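Local coordinates for chitinase (Chromobacterium violaceum, PDB 4TXG), which probably binds chitin and hydrolyses its glycosidic linkages, at residues A172-D177 with M213-V218. Sequence-based numbering, arbitrary orientation.
Sequences AYLASD and MSWPGV. With CS (cesium ion), chain N.
Leu174 lays both its methyl groups on one face of the Trp215 indole, and this apolar contact carries most of the meeting between 172-177 and 213-218. CD1 sits over the five-membered ring, 3.7 Å from its centroid and 11° off the normal, a CH-pi contact. CD2 lies over the same face near the rim, above the NE1-CE2 bond, 3.6 Å from Trp215 CE2. Leu174 reaches the indole in an extended form, with CD1 anti to CA (chi2 -176°). The opposite indole face carries CG of Met213 near its rim, so the ring is held between two aliphatic groups. At one side Val218 adds a looser touch, its CG1 4.2 Å from Leu174 CD1.

No hydrogen bond joins the two segments; each is shaped by its own. Leu174 N donates to Asp177 OD2 over 2.8 Å, almost straight at 174°, meeting the anti side of the carboxylate with the N-H tilted out of its plane, and Asp177 N returns a bond to Leu174 O, also 2.8 Å. These reciprocal bonds fix the backbone from which the leucine projects. Across from it, a type II turn runs from Trp215 to Val218, with Gly217 at positive phi, and brings the valine round to the same leucine. The indole nitrogen, NE1, is bonded to Thr165 O, while Lys167 makes a cation-pi contact with the ring.

On the leucine's own segment, Ser176 O coordinates a cesium ion together with two waters and Ile178 O. Both segments belong to loops of the glycosyl hydrolase family 18 TIM barrel: 172-177 lies in the loop between strands 155-161 and 185-193. The segment 213-218 lies in the long excursion leading to helix 231-242, and the leucine-on-tryptophan contact packs it against 172-177.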
loop_
_atom_site.group_PDB
_atom_site.type_symbol
_atom_site.label_atom_id
_atom_site.label_comp_id
_atom_site.label_asym_id
_atom_site.label_seq_id
_atom_site.Cartn_x
_atom_site.Cartn_y
_atom_site.Cartn_z
ATOM N N ALA A 172 -6.032 -9.967 24.240
ATOM C CA ALA A 172 -6.941 -9.106 23.496
ATOM C C ALA A 172 -6.253 -7.808 23.133
ATOM O O ALA A 172 -5.372 -7.337 23.850
ATOM C CB ALA A 172 -8.207 -8.822 24.311
ATOM N N TYR A 173 -6.658 -7.233 22.009
ATOM C CA TYR A 173 -6.280 -5.873 21.681
ATOM C C TYR A 173 -7.533 -5.166 21.208
ATOM O O TYR A 173 -8.031 -5.429 20.115
ATOM C CB TYR A 173 -5.184 -5.828 20.619
ATOM C CG TYR A 173 -4.613 -4.442 20.426
ATOM C CD1 TYR A 173 -5.201 -3.543 19.546
ATOM C CD2 TYR A 173 -3.494 -4.028 21.140
ATOM C CE1 TYR A 173 -4.680 -2.268 19.372
ATOM C CE2 TYR A 173 -2.965 -2.754 20.975
ATOM C CZ TYR A 173 -3.561 -1.882 20.085
ATOM O OH TYR A 173 -3.029 -0.620 19.918
ATOM N N LEU A 174 -8.045 -4.283 22.058
ATOM C CA LEU A 174 -9.333 -3.639 21.839
ATOM C C LEU A 174 -9.152 -2.200 21.390
ATOM O O LEU A 174 -8.045 -1.660 21.446
ATOM C CB LEU A 174 -10.163 -3.683 23.121
ATOM C CG LEU A 174 -10.320 -5.085 23.716
ATOM C CD1 LEU A 174 -11.242 -5.013 24.928
ATOM C CD2 LEU A 174 -10.863 -6.050 22.657
ATOM N N ALA A 175 -10.237 -1.576 20.938
ATOM C CA ALA A 175 -10.143 -0.214 20.415
ATOM C C ALA A 175 -9.687 0.739 21.521
ATOM O O ALA A 175 -9.081 1.780 21.262
ATOM C CB ALA A 175 -11.486 0.228 19.820
ATOM N N SER A 176 -9.947 0.352 22.765
ATOM C CA SER A 176 -9.522 1.136 23.914
ATOM C C SER A 176 -8.021 1.035 24.195
ATOM O O SER A 176 -7.496 1.810 24.987
ATOM C CB SER A 176 -10.314 0.705 25.156
ATOM O OG SER A 176 -10.247 -0.698 25.335
ATOM N N ASP A 177 -7.333 0.088 23.547
ATOM C CA ASP A 177 -5.886 -0.090 23.716
ATOM C C ASP A 177 -5.061 0.701 22.701
ATOM O O ASP A 177 -3.831 0.782 22.804
ATOM C CB ASP A 177 -5.519 -1.576 23.605
ATOM C CG ASP A 177 -6.159 -2.412 24.700
ATOM O OD1 ASP A 177 -6.116 -1.973 25.864
ATOM O OD2 ASP A 177 -6.719 -3.489 24.399
ATOM N N MET A 213 -20.671 -7.221 20.330
ATOM C CA MET A 213 -19.776 -7.834 21.292
ATOM C C MET A 213 -19.523 -6.826 22.396
ATOM O O MET A 213 -19.559 -5.620 22.161
ATOM C CB MET A 213 -18.470 -8.277 20.603
ATOM C CG MET A 213 -17.461 -8.936 21.533
ATOM S SD MET A 213 -16.091 -9.666 20.611
ATOM C CE MET A 213 -16.874 -11.083 19.831
ATOM N N SER A 214 -19.290 -7.309 23.610
ATOM C CA SER A 214 -18.953 -6.404 24.700
ATOM C C SER A 214 -17.885 -7.052 25.564
ATOM O O SER A 214 -17.626 -8.254 25.450
ATOM C CB SER A 214 -20.195 -6.043 25.527
ATOM O OG SER A 214 -20.696 -7.169 26.218
ATOM N N TRP A 215 -17.262 -6.247 26.413
ATOM C CA TRP A 215 -16.149 -6.699 27.236
ATOM C C TRP A 215 -16.365 -6.270 28.684
ATOM O O TRP A 215 -15.724 -5.331 29.160
ATOM C CB TRP A 215 -14.825 -6.146 26.690
ATOM C CG TRP A 215 -14.468 -6.703 25.336
ATOM C CD1 TRP A 215 -13.762 -7.843 25.083
ATOM C CD2 TRP A 215 -14.818 -6.157 24.056
ATOM N NE1 TRP A 215 -13.641 -8.035 23.733
ATOM C CE2 TRP A 215 -14.279 -7.013 23.079
ATOM C CE3 TRP A 215 -15.526 -5.020 23.643
ATOM C CZ2 TRP A 215 -14.425 -6.774 21.709
ATOM C CZ3 TRP A 215 -15.669 -4.781 22.274
ATOM C CH2 TRP A 215 -15.127 -5.656 21.329
ATOM N N PRO A 216 -17.280 -6.960 29.384
ATOM C CA PRO A 216 -17.648 -6.631 30.763
ATOM C C PRO A 216 -16.427 -6.606 31.655
ATOM O O PRO A 216 -15.615 -7.527 31.578
ATOM C CB PRO A 216 -18.587 -7.775 31.166
ATOM C CG PRO A 216 -19.085 -8.329 29.887
ATOM C CD PRO A 216 -17.971 -8.169 28.907
ATOM N N GLY A 217 -16.284 -5.558 32.460
ATOM C CA GLY A 217 -15.217 -5.497 33.439
ATOM C C GLY A 217 -13.886 -5.000 32.914
ATOM O O GLY A 217 -12.956 -4.789 33.690
ATOM N N VAL A 218 -13.779 -4.814 31.603
ATOM C CA VAL A 218 -12.559 -4.258 31.032
ATOM C C VAL A 218 -12.628 -2.731 31.037
ATOM O O VAL A 218 -13.431 -2.124 30.316
ATOM C CB VAL A 218 -12.314 -4.775 29.604
ATOM C CG1 VAL A 218 -11.057 -4.137 28.999
ATOM C CG2 VAL A 218 -12.216 -6.295 29.605
HETATM CS CS CS N . -5.213 4.112 25.382
HETATM O O HOH W 1 -7.731 3.738 27.203
HETATM O O HOH W 2 -6.906 6.531 25.129
#